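PDB 2PX0: flagellar biosynthesis protein flhF from Bacillus subtilis, which binds GTP as a member of the signal-recognition-particle GTPase family and is necessary for flagellar biosynthesis. Local coordinates for residues K135-Y145 with F180-A191; V241-D250 with S265-G275. One frame throughout, in Å; residues are numbered along the deposited sequence.

Contacts 1 and 2 lie at opposite borders of the parallel sheet of the FlhF GTPase domain, and together they illustrate how the middle of a strand pair and its ends can serve different purposes. Contact 1 pairs the outermost strand 137-141 with 185-189; contact 2 pairs 243-247 with the outermost 271-272. Both are largely buried, yet contact 1 has its centre about 19 Å from the centre of the chain and contact 2 only about 2 Å. Contact 1 is rich in aliphatic and phenylalanine packing, with charged residues at its start and nucleotide-motif residues at its end. Contact 2 has the shorter edge strand, 271-272, and finishes in loops at the guanine base.

Contact 1: K135-Y145 with F180-A191; sequences KKIAFITTDTY and FSEYDHVFVDTA
I140 keeps CG1 opposite its carbonyl carbon (chi1 -69°) and continues in an extended line (chi2 -177°), which lays CD1 against V186 CG1 at 3.5 Å. The same branch runs past F180 in the opposite direction, with I140 CG1 3.8 Å from F180 CE2. F180 also takes the methyl of A138 over one ring face, a CH-pi contact with A138 CB 3.9 Å from the ring centroid and 22° off its normal. Across the sheet, the other face is built from I137, F139 and F187: I137 CG2 comes within 3.6 Å of F187 CD1, and helix 118-132 packs on all three side chains. Between these two apolar layers the parallel strands are tied by backbone bonds, among them F187 N to A138 O at 2.9 Å and D189 N to I140 O at 3.1 Å. Polar groups gather at the ends. D184 OD2 accepts K136 N at 2.7 Å on the anti side of its carboxylate, while K136 NZ reaches E182 O at 3.1 Å from above the carbonyl plane. At the far end lies D189, in the DTAGR sequence that probably contributes to GTP binding as in relatives; its OD2 is bonded to T119 OG1 and lies close to the bound magnesium. The chemistry implies an apolar middle tied by backbone bonds, consistent with holding D143 near the nucleotide and D189 near the magnesium.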
loop_
_atom_site.group_PDB
_atom_site.type_symbol
_atom_site.label_atom_id
_atom_site.label_comp_id
_atom_site.label_asym_id
_atom_site.label_seq_id
_atom_site.Cartn_x
_atom_site.Cartn_y
_atom_site.Cartn_z
ATOM N N LYS A 135 5.036 -26.618 -17.552
ATOM C CA LYS A 135 6.172 -26.933 -16.691
ATOM C C LYS A 135 5.811 -27.589 -15.368
ATOM O O LYS A 135 4.690 -27.472 -14.889
ATOM C CB LYS A 135 6.993 -25.669 -16.417
ATOM C CG LYS A 135 7.736 -25.144 -17.629
ATOM C CD LYS A 135 8.594 -23.950 -17.273
ATOM C CE LYS A 135 9.338 -23.437 -18.498
ATOM N NZ LYS A 135 10.246 -24.475 -19.062
ATOM N N LYS A 136 6.779 -28.299 -14.798
ATOM C CA LYS A 136 6.597 -28.958 -13.517
ATOM C C LYS A 136 6.800 -27.902 -12.457
ATOM O O LYS A 136 7.933 -27.501 -12.178
ATOM C CB LYS A 136 7.624 -30.076 -13.303
ATOM C CG LYS A 136 7.247 -31.421 -13.903
ATOM C CD LYS A 136 8.255 -32.491 -13.505
ATOM C CE LYS A 136 9.655 -32.190 -14.070
ATOM N NZ LYS A 136 10.659 -33.230 -13.688
ATOM N N ILE A 137 5.697 -27.467 -11.862
ATOM C CA ILE A 137 5.718 -26.446 -10.835
ATOM C C ILE A 137 5.778 -27.043 -9.436
ATOM O O ILE A 137 5.310 -28.149 -9.190
ATOM C CB ILE A 137 4.459 -25.574 -10.949
ATOM C CG1 ILE A 137 4.330 -25.054 -12.376
ATOM C CG2 ILE A 137 4.529 -24.415 -9.997
ATOM C CD1 ILE A 137 5.589 -24.380 -12.895
ATOM N N ALA A 138 6.369 -26.293 -8.522
ATOM C CA ALA A 138 6.473 -26.707 -7.130
ATOM C C ALA A 138 6.334 -25.440 -6.289
ATOM O O ALA A 138 6.559 -24.336 -6.784
ATOM C CB ALA A 138 7.815 -27.360 -6.875
ATOM N N PHE A 139 5.955 -25.595 -5.026
ATOM C CA PHE A 139 5.800 -24.453 -4.136
ATOM C C PHE A 139 6.593 -24.640 -2.865
ATOM O O PHE A 139 7.027 -25.740 -2.554
ATOM C CB PHE A 139 4.335 -24.256 -3.783
ATOM C CG PHE A 139 3.558 -23.543 -4.833
ATOM C CD1 PHE A 139 3.738 -22.175 -5.041
ATOM C CD2 PHE A 139 2.621 -24.219 -5.601
ATOM C CE1 PHE A 139 2.987 -21.485 -6.004
ATOM C CE2 PHE A 139 1.866 -23.544 -6.564
ATOM C CZ PHE A 139 2.049 -22.174 -6.766
ATOM N N ILE A 140 6.785 -23.546 -2.142
ATOM C CA ILE A 140 7.508 -23.544 -0.874
ATOM C C ILE A 140 7.118 -22.272 -0.161
ATOM O O ILE A 140 7.061 -21.210 -0.775
ATOM C CB ILE A 140 9.037 -23.481 -1.065
ATOM C CG1 ILE A 140 9.566 -24.781 -1.667
ATOM C CG2 ILE A 140 9.709 -23.183 0.271
ATOM C CD1 ILE A 140 11.069 -24.797 -1.819
ATOM N N THR A 141 6.847 -22.360 1.129
ATOM C CA THR A 141 6.498 -21.158 1.867
ATOM C C THR A 141 7.484 -20.917 2.996
ATOM O O THR A 141 8.151 -21.836 3.480
ATOM C CB THR A 141 5.115 -21.237 2.484
ATOM O OG1 THR A 141 4.177 -21.694 1.505
ATOM C CG2 THR A 141 4.704 -19.863 2.979
ATOM N N THR A 142 7.572 -19.664 3.407
ATOM C CA THR A 142 8.445 -19.263 4.489
ATOM C C THR A 142 7.548 -18.445 5.377
ATOM O O THR A 142 7.905 -18.114 6.509
ATOM C CB THR A 142 9.596 -18.397 3.971
ATOM O OG1 THR A 142 10.590 -19.248 3.412
ATOM C CG2 THR A 142 10.221 -17.572 5.076
ATOM N N ASP A 143 6.362 -18.134 4.865
ATOM C CA ASP A 143 5.439 -17.330 5.638
ATOM C C ASP A 143 4.816 -18.113 6.775
ATOM O O ASP A 143 3.700 -18.632 6.659
ATOM C CB ASP A 143 4.343 -16.744 4.759
ATOM C CG ASP A 143 3.479 -15.764 5.513
ATOM O OD1 ASP A 143 2.902 -16.159 6.542
ATOM O OD2 ASP A 143 3.385 -14.598 5.089
ATOM N N THR A 144 5.558 -18.194 7.875
ATOM C CA THR A 144 5.099 -18.888 9.065
ATOM C C THR A 144 4.391 -17.864 9.937
ATOM O O THR A 144 3.526 -18.209 10.745
ATOM C CB THR A 144 6.275 -19.475 9.843
ATOM O OG1 THR A 144 6.809 -20.590 9.118
ATOM C CG2 THR A 144 5.830 -19.925 11.236
ATOM N N TYR A 145 4.752 -16.599 9.749
ATOM C CA TYR A 145 4.160 -15.526 10.528
ATOM C C TYR A 145 2.657 -15.324 10.322
ATOM O O TYR A 145 1.853 -15.673 11.180
ATOM C CB TYR A 145 4.880 -14.210 10.250
ATOM C CG TYR A 145 4.333 -13.092 11.101
ATOM C CD1 TYR A 145 4.432 -13.144 12.495
ATOM C CD2 TYR A 145 3.652 -12.015 10.525
ATOM C CE1 TYR A 145 3.861 -12.156 13.295
ATOM C CE2 TYR A 145 3.078 -11.020 11.321
ATOM C CZ TYR A 145 3.186 -11.103 12.701
ATOM O OH TYR A 145 2.604 -10.143 13.488
ATOM N N PHE A 180 12.710 -30.644 -4.071
ATOM C CA PHE A 180 12.150 -30.240 -5.352
ATOM C C PHE A 180 13.211 -30.074 -6.427
ATOM O O PHE A 180 12.937 -29.552 -7.514
ATOM C CB PHE A 180 11.382 -28.935 -5.193
ATOM C CG PHE A 180 10.149 -29.063 -4.359
ATOM C CD1 PHE A 180 9.161 -29.980 -4.700
ATOM C CD2 PHE A 180 9.969 -28.267 -3.238
ATOM C CE1 PHE A 180 8.015 -30.100 -3.939
ATOM C CE2 PHE A 180 8.821 -28.382 -2.470
ATOM C CZ PHE A 180 7.844 -29.298 -2.820
ATOM N N SER A 181 14.421 -30.521 -6.115
ATOM C CA SER A 181 15.541 -30.438 -7.042
ATOM C C SER A 181 15.199 -30.996 -8.427
ATOM O O SER A 181 15.829 -30.643 -9.424
ATOM C CB SER A 181 16.740 -31.201 -6.472
ATOM O OG SER A 181 16.427 -32.571 -6.271
ATOM N N GLU A 182 14.194 -31.861 -8.485
ATOM C CA GLU A 182 13.795 -32.480 -9.741
ATOM C C GLU A 182 12.813 -31.638 -10.554
ATOM O O GLU A 182 12.643 -31.862 -11.754
ATOM C CB GLU A 182 13.174 -33.852 -9.460
ATOM C CG GLU A 182 14.088 -34.837 -8.714
ATOM C CD GLU A 182 15.229 -35.376 -9.574
ATOM O OE1 GLU A 182 16.115 -34.583 -9.971
ATOM O OE2 GLU A 182 15.239 -36.595 -9.854
ATOM N N TYR A 183 12.169 -30.674 -9.906
ATOM C CA TYR A 183 11.193 -29.823 -10.582
ATOM C C TYR A 183 11.822 -28.688 -11.388
ATOM O O TYR A 183 12.938 -28.261 -11.105
ATOM C CB TYR A 183 10.212 -29.242 -9.559
ATOM C CG TYR A 183 9.298 -30.271 -8.954
ATOM C CD1 TYR A 183 9.796 -31.259 -8.114
ATOM C CD2 TYR A 183 7.938 -30.289 -9.262
ATOM C CE1 TYR A 183 8.971 -32.244 -7.602
ATOM C CE2 TYR A 183 7.099 -31.276 -8.752
ATOM C CZ TYR A 183 7.625 -32.250 -7.928
ATOM O OH TYR A 183 6.817 -33.252 -7.443
ATOM N N ASP A 184 11.101 -28.201 -12.393
ATOM C CA ASP A 184 11.618 -27.110 -13.203
ATOM C C ASP A 184 11.751 -25.868 -12.343
ATOM O O ASP A 184 12.852 -25.442 -11.988
ATOM C CB ASP A 184 10.681 -26.794 -14.368
ATOM C CG ASP A 184 10.505 -27.962 -15.306
ATOM O OD1 ASP A 184 11.516 -28.622 -15.643
ATOM O OD2 ASP A 184 9.354 -28.216 -15.717
ATOM N N HIS A 185 10.602 -25.298 -12.004
ATOM C CA HIS A 185 10.542 -24.093 -11.198
ATOM C C HIS A 185 9.900 -24.339 -9.843
ATOM O O HIS A 185 8.968 -25.140 -9.704
ATOM C CB HIS A 185 9.758 -23.026 -11.950
ATOM C CG HIS A 185 10.356 -22.668 -13.272
ATOM N ND1 HIS A 185 9.648 -22.022 -14.262
ATOM C CD2 HIS A 185 11.601 -22.862 -13.767
ATOM C CE1 HIS A 185 10.429 -21.835 -15.310
ATOM N NE2 HIS A 185 11.619 -22.336 -15.035
ATOM N N VAL A 186 10.412 -23.640 -8.839
ATOM C CA VAL A 186 9.892 -23.752 -7.490
ATOM C C VAL A 186 9.587 -22.330 -7.024
ATOM O O VAL A 186 10.490 -21.509 -6.838
ATOM C CB VAL A 186 10.922 -24.381 -6.563
ATOM C CG1 VAL A 186 10.276 -24.724 -5.242
ATOM C CG2 VAL A 186 11.521 -25.602 -7.217
ATOM N N PHE A 187 8.307 -22.037 -6.849
ATOM C CA PHE A 187 7.897 -20.711 -6.420
ATOM C C PHE A 187 7.842 -20.560 -4.897
ATOM O O PHE A 187 7.000 -21.163 -4.220
ATOM C CB PHE A 187 6.552 -20.361 -7.063
ATOM C CG PHE A 187 6.596 -20.331 -8.567
ATOM C CD1 PHE A 187 6.551 -21.515 -9.304
ATOM C CD2 PHE A 187 6.750 -19.126 -9.251
ATOM C CE1 PHE A 187 6.661 -21.501 -10.709
ATOM C CE2 PHE A 187 6.862 -19.105 -10.656
ATOM C CZ PHE A 187 6.820 -20.297 -11.382
ATOM N N VAL A 188 8.772 -19.760 -4.371
ATOM C CA VAL A 188 8.868 -19.498 -2.937
ATOM C C VAL A 188 8.207 -18.182 -2.545
ATOM O O VAL A 188 8.517 -17.134 -3.105
ATOM C CB VAL A 188 10.324 -19.437 -2.484
ATOM C CG1 VAL A 188 10.378 -19.251 -0.980
ATOM C CG2 VAL A 188 11.048 -20.693 -2.897
ATOM N N ASP A 189 7.306 -18.255 -1.571
ATOM C CA ASP A 189 6.566 -17.099 -1.057
ATOM C C ASP A 189 7.224 -16.772 0.287
ATOM O O ASP A 189 7.792 -17.659 0.926
ATOM C CB ASP A 189 5.081 -17.490 -0.894
ATOM C CG ASP A 189 4.178 -16.326 -0.460
ATOM O OD1 ASP A 189 4.577 -15.152 -0.611
ATOM O OD2 ASP A 189 3.045 -16.594 0.023
ATOM N N THR A 190 7.186 -15.507 0.699
ATOM C CA THR A 190 7.811 -15.101 1.961
ATOM C C THR A 190 6.888 -14.234 2.814
ATOM O O THR A 190 5.900 -13.698 2.322
ATOM C CB THR A 190 9.120 -14.305 1.722
ATOM O OG1 THR A 190 8.800 -13.011 1.196
ATOM C CG2 THR A 190 10.020 -15.034 0.738
ATOM N N ALA A 191 7.231 -14.094 4.093
ATOM C CA ALA A 191 6.442 -13.304 5.032
ATOM C C ALA A 191 6.565 -11.798 4.813
ATOM O O ALA A 191 7.619 -11.267 4.454
ATOM C CB ALA A 191 6.849 -13.641 6.436
#

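Contact 2: V241-D250 with S265-G275; sequences VNQYIFTKID and SKIGVGFMTNG. With GNP (phosphoaminophosphonic acid-guanylate ester), chain J.
Y244 O is gripped by two successive amides, G270 N at 2.7 Å in the carbonyl plane on a lone pair and F271 N at 3.3 Å, tilted somewhat from that plane. From there the parallel pairing becomes regular, with F246 N bonded to F271 O and T273 N to F246 O. On one face the I245 and F271 side chains run alongside each other in the same direction; on the other, V269 CG1 meets the edge of the F246 ring at 4.0 Å from CD2. The Y244 ring has at its edge S265 OG, which is itself hydrogen-bonded to I261 O of helix 256-263, and brings CE2 to 4.2 Å from I267 CG1, while I261 and L262 of that helix also touch it. With an alanine in place of Y244, the space between strand 243-247 and helix 256-263 is likely to open and I267 to lose its aromatic neighbour. Just past strand 243-247, I249 CD1 meets M272 CE at 3.5 Å, and the loops converge on guanine. D250 OD1 accepts the base N1 of GNP at 3.1 Å, with weaker bonds from N2 to both carboxylate oxygens, and G275 N donates to O6 at 3.2 Å. In this beta-alpha-beta unit a TKxD sequence closes the first strand and opens the loop beyond it; its aspartate on N1 and N2, with the loop after strand 271-272 at O6, forms the guanine-recognition site characteristic of P-loop GTPases.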
loop_
_atom_site.group_PDB
_atom_site.type_symbol
_atom_site.label_atom_id
_atom_site.label_comp_id
_atom_site.label_asym_id
_atom_site.label_seq_id
_atom_site.Cartn_x
_atom_site.Cartn_y
_atom_site.Cartn_z
ATOM N N VAL A 241 19.083 -8.683 -5.602
ATOM C CA VAL A 241 17.783 -8.669 -6.257
ATOM C C VAL A 241 17.961 -8.608 -7.776
ATOM O O VAL A 241 18.684 -7.757 -8.287
ATOM C CB VAL A 241 16.967 -7.456 -5.786
ATOM C CG1 VAL A 241 15.657 -7.385 -6.521
ATOM C CG2 VAL A 241 16.726 -7.548 -4.301
ATOM N N ASN A 242 17.300 -9.512 -8.491
ATOM C CA ASN A 242 17.374 -9.572 -9.952
ATOM C C ASN A 242 16.510 -8.523 -10.671
ATOM O O ASN A 242 16.997 -7.765 -11.510
ATOM C CB ASN A 242 16.944 -10.958 -10.451
ATOM C CG ASN A 242 17.740 -12.081 -9.831
ATOM O OD1 ASN A 242 17.750 -12.257 -8.606
ATOM N ND2 ASN A 242 18.410 -12.863 -10.675
ATOM N N GLN A 243 15.223 -8.500 -10.347
ATOM C CA GLN A 243 14.277 -7.585 -10.974
ATOM C C GLN A 243 13.409 -6.911 -9.932
ATOM O O GLN A 243 13.699 -6.957 -8.744
ATOM C CB GLN A 243 13.360 -8.349 -11.931
ATOM C CG GLN A 243 14.051 -9.011 -13.099
ATOM C CD GLN A 243 14.411 -8.017 -14.165
ATOM O OE1 GLN A 243 13.532 -7.398 -14.782
ATOM N NE2 GLN A 243 15.711 -7.847 -14.393
ATOM N N TYR A 244 12.319 -6.315 -10.396
ATOM C CA TYR A 244 11.371 -5.614 -9.540
ATOM C C TYR A 244 9.941 -5.948 -9.962
ATOM O O TYR A 244 9.645 -6.101 -11.154
ATOM C CB TYR A 244 11.511 -4.112 -9.720
ATOM C CG TYR A 244 12.460 -3.368 -8.830
ATOM C CD1 TYR A 244 12.421 -3.514 -7.448
ATOM C CD2 TYR A 244 13.285 -2.382 -9.363
ATOM C CE1 TYR A 244 13.173 -2.678 -6.619
ATOM C CE2 TYR A 244 14.034 -1.551 -8.548
ATOM C CZ TYR A 244 13.971 -1.698 -7.182
ATOM O OH TYR A 244 14.700 -0.850 -6.398
ATOM N N ILE A 245 9.043 -6.021 -8.991
ATOM C CA ILE A 245 7.643 -6.260 -9.304
ATOM C C ILE A 245 6.803 -5.138 -8.687
ATOM O O ILE A 245 6.778 -4.940 -7.461
ATOM C CB ILE A 245 7.182 -7.628 -8.810
ATOM C CG1 ILE A 245 7.999 -8.708 -9.520
ATOM C CG2 ILE A 245 5.715 -7.828 -9.130
ATOM C CD1 ILE A 245 7.628 -10.133 -9.151
ATOM N N PHE A 246 6.155 -4.375 -9.560
ATOM C CA PHE A 246 5.322 -3.274 -9.133
ATOM C C PHE A 246 3.890 -3.687 -9.326
ATOM O O PHE A 246 3.453 -3.965 -10.435
ATOM C CB PHE A 246 5.645 -2.012 -9.941
ATOM C CG PHE A 246 6.910 -1.330 -9.499
ATOM C CD1 PHE A 246 6.945 -0.596 -8.313
ATOM C CD2 PHE A 246 8.086 -1.479 -10.222
ATOM C CE1 PHE A 246 8.126 -0.033 -7.858
ATOM C CE2 PHE A 246 9.266 -0.917 -9.769
ATOM C CZ PHE A 246 9.287 -0.196 -8.586
ATOM N N THR A 247 3.157 -3.726 -8.224
ATOM C CA THR A 247 1.774 -4.135 -8.275
ATOM C C THR A 247 0.794 -2.968 -8.254
ATOM O O THR A 247 1.167 -1.817 -8.054
ATOM C CB THR A 247 1.454 -5.033 -7.093
ATOM O OG1 THR A 247 1.560 -4.260 -5.894
ATOM C CG2 THR A 247 2.424 -6.222 -7.032
ATOM N N LYS A 248 -0.468 -3.289 -8.491
ATOM C CA LYS A 248 -1.543 -2.321 -8.446
ATOM C C LYS A 248 -1.402 -1.072 -9.313
ATOM O O LYS A 248 -1.905 0.003 -8.951
ATOM C CB LYS A 248 -1.767 -1.927 -6.984
ATOM C CG LYS A 248 -1.509 -3.086 -6.036
ATOM C CD LYS A 248 -1.990 -2.801 -4.638
ATOM C CE LYS A 248 -1.890 -4.073 -3.804
ATOM N NZ LYS A 248 -2.478 -3.930 -2.450
ATOM N N ILE A 249 -0.759 -1.209 -10.471
ATOM C CA ILE A 249 -0.607 -0.064 -11.361
ATOM C C ILE A 249 -1.987 0.386 -11.807
ATOM O O ILE A 249 -2.180 1.527 -12.214
ATOM C CB ILE A 249 0.245 -0.392 -12.598
ATOM C CG1 ILE A 249 -0.413 -1.498 -13.410
ATOM C CG2 ILE A 249 1.658 -0.794 -12.174
ATOM C CD1 ILE A 249 0.364 -1.848 -14.681
ATOM N N ASP A 250 -2.951 -0.518 -11.713
ATOM C CA ASP A 250 -4.316 -0.209 -12.086
ATOM C C ASP A 250 -5.001 0.457 -10.911
ATOM O O ASP A 250 -6.194 0.736 -10.970
ATOM C CB ASP A 250 -5.077 -1.485 -12.395
ATOM C CG ASP A 250 -5.357 -2.308 -11.141
ATOM O OD1 ASP A 250 -4.383 -2.744 -10.493
ATOM O OD2 ASP A 250 -6.547 -2.519 -10.798
ATOM N N SER A 265 18.435 3.383 -9.704
ATOM C CA SER A 265 18.591 1.923 -9.474
ATOM C C SER A 265 19.532 1.337 -10.525
ATOM O O SER A 265 19.898 2.009 -11.488
ATOM C CB SER A 265 17.261 1.158 -9.632
ATOM O OG SER A 265 16.273 1.529 -8.698
ATOM N N LYS A 266 19.870 0.062 -10.361
ATOM C CA LYS A 266 20.726 -0.640 -11.302
ATOM C C LYS A 266 19.989 -1.812 -11.956
ATOM O O LYS A 266 20.540 -2.507 -12.817
ATOM C CB LYS A 266 21.986 -1.160 -10.612
ATOM C CG LYS A 266 23.046 -0.087 -10.375
ATOM C CD LYS A 266 22.574 0.989 -9.401
ATOM C CE LYS A 266 23.501 2.205 -9.400
ATOM N NZ LYS A 266 23.350 3.069 -10.620
ATOM N N ILE A 267 18.747 -2.048 -11.537
ATOM C CA ILE A 267 17.927 -3.125 -12.112
ATOM C C ILE A 267 16.568 -2.577 -12.516
ATOM O O ILE A 267 16.092 -1.610 -11.927
ATOM C CB ILE A 267 17.712 -4.313 -11.132
ATOM C CG1 ILE A 267 17.407 -3.798 -9.732
ATOM C CG2 ILE A 267 18.921 -5.202 -11.118
ATOM C CD1 ILE A 267 17.392 -4.887 -8.670
ATOM N N GLY A 268 15.959 -3.185 -13.532
ATOM C CA GLY A 268 14.660 -2.732 -13.998
ATOM C C GLY A 268 13.487 -3.528 -13.442
ATOM O O GLY A 268 13.602 -4.207 -12.415
ATOM N N VAL A 269 12.342 -3.454 -14.110
ATOM C CA VAL A 269 11.190 -4.191 -13.626
ATOM C C VAL A 269 10.999 -5.493 -14.396
ATOM O O VAL A 269 11.154 -5.551 -15.621
ATOM C CB VAL A 269 9.874 -3.343 -13.709
ATOM C CG1 VAL A 269 10.206 -1.844 -13.618
ATOM C CG2 VAL A 269 9.096 -3.666 -14.985
ATOM N N GLY A 270 10.680 -6.546 -13.660
ATOM C CA GLY A 270 10.435 -7.821 -14.293
ATOM C C GLY A 270 8.959 -7.855 -14.621
ATOM O O GLY A 270 8.563 -7.937 -15.777
ATOM N N PHE A 271 8.138 -7.728 -13.590
ATOM C CA PHE A 271 6.700 -7.763 -13.759
ATOM C C PHE A 271 5.925 -6.574 -13.176
ATOM O O PHE A 271 6.429 -5.792 -12.365
ATOM C CB PHE A 271 6.189 -9.062 -13.141
ATOM C CG PHE A 271 6.754 -10.281 -13.785
ATOM C CD1 PHE A 271 6.251 -10.734 -15.005
ATOM C CD2 PHE A 271 7.845 -10.936 -13.227
ATOM C CE1 PHE A 271 6.836 -11.816 -15.654
ATOM C CE2 PHE A 271 8.435 -12.026 -13.877
ATOM C CZ PHE A 271 7.931 -12.458 -15.084
ATOM N N MET A 272 4.684 -6.447 -13.623
ATOM C CA MET A 272 3.783 -5.419 -13.148
ATOM C C MET A 272 2.424 -6.110 -13.146
ATOM O O MET A 272 2.146 -6.928 -14.013
ATOM C CB MET A 272 3.760 -4.203 -14.082
ATOM C CG MET A 272 5.027 -3.335 -14.057
ATOM S SD MET A 272 4.678 -1.563 -14.318
ATOM C CE MET A 272 3.726 -1.658 -15.771
ATOM N N THR A 273 1.586 -5.798 -12.164
ATOM C CA THR A 273 0.274 -6.415 -12.062
ATOM C C THR A 273 -0.789 -5.346 -12.252
ATOM O O THR A 273 -0.535 -4.187 -11.958
ATOM C CB THR A 273 0.123 -7.089 -10.705
ATOM O OG1 THR A 273 0.304 -6.117 -9.684
ATOM C CG2 THR A 273 1.174 -8.165 -10.528
ATOM N N ASN A 274 -1.967 -5.727 -12.755
ATOM C CA ASN A 274 -3.034 -4.747 -13.006
ATOM C C ASN A 274 -4.428 -5.149 -12.542
ATOM O O ASN A 274 -5.418 -4.656 -13.075
ATOM C CB ASN A 274 -3.094 -4.394 -14.501
ATOM C CG ASN A 274 -3.098 -5.629 -15.400
ATOM O OD1 ASN A 274 -2.104 -6.347 -15.501
ATOM N ND2 ASN A 274 -4.217 -5.877 -16.050
ATOM N N GLY A 275 -4.508 -6.027 -11.545
ATOM C CA GLY A 275 -5.799 -6.455 -11.035
ATOM C C GLY A 275 -5.695 -7.677 -10.147
ATOM O O GLY A 275 -4.595 -8.120 -9.832
HETATM P PG GNP J . 1.330 -10.229 2.923
HETATM O O1G GNP J . 0.449 -9.712 4.006
HETATM O O2G GNP J . 1.482 -11.765 2.964
HETATM O O3G GNP J . 2.658 -9.561 2.898
HETATM N N3B GNP J . 0.412 -9.841 1.568
HETATM P PB GNP J . 0.934 -10.232 0.053
HETATM O O1B GNP J . 2.081 -9.430 -0.330
HETATM O O2B GNP J . 1.054 -11.726 0.038
HETATM O O3A GNP J . -0.397 -9.706 -0.724
HETATM P PA GNP J . -1.673 -10.489 -1.127
HETATM O O1A GNP J . -1.373 -11.489 -2.193
HETATM O O2A GNP J . -2.280 -10.937 0.190
HETATM O "O5'" GNP J . -2.545 -9.420 -1.744
HETATM C "C5'" GNP J . -2.994 -8.324 -0.945
HETATM C "C4'" GNP J . -4.080 -7.580 -1.629
HETATM O "O4'" GNP J . -3.727 -6.818 -2.736
HETATM C "C3'" GNP J . -5.240 -8.505 -2.104
HETATM O "O3'" GNP J . -6.513 -7.991 -1.707
HETATM C "C2'" GNP J . -5.090 -8.505 -3.621
HETATM O "O2'" GNP J . -6.280 -8.724 -4.316
HETATM C "C1'" GNP J . -4.531 -7.139 -3.845
HETATM N N9 GNP J . -3.740 -7.107 -5.097
HETATM C C8 GNP J . -2.529 -7.884 -5.344
HETATM N N7 GNP J . -2.075 -7.633 -6.544
HETATM C C5 GNP J . -3.036 -6.651 -7.093
HETATM C C6 GNP J . -3.051 -6.000 -8.393
HETATM O O6 GNP J . -2.310 -6.114 -9.289
HETATM N N1 GNP J . -4.134 -5.134 -8.505
HETATM C C2 GNP J . -5.008 -5.010 -7.428
HETATM N N2 GNP J . -6.044 -4.072 -7.737
HETATM N N3 GNP J . -5.056 -5.546 -6.273
HETATM C C4 GNP J . -3.992 -6.385 -6.176
#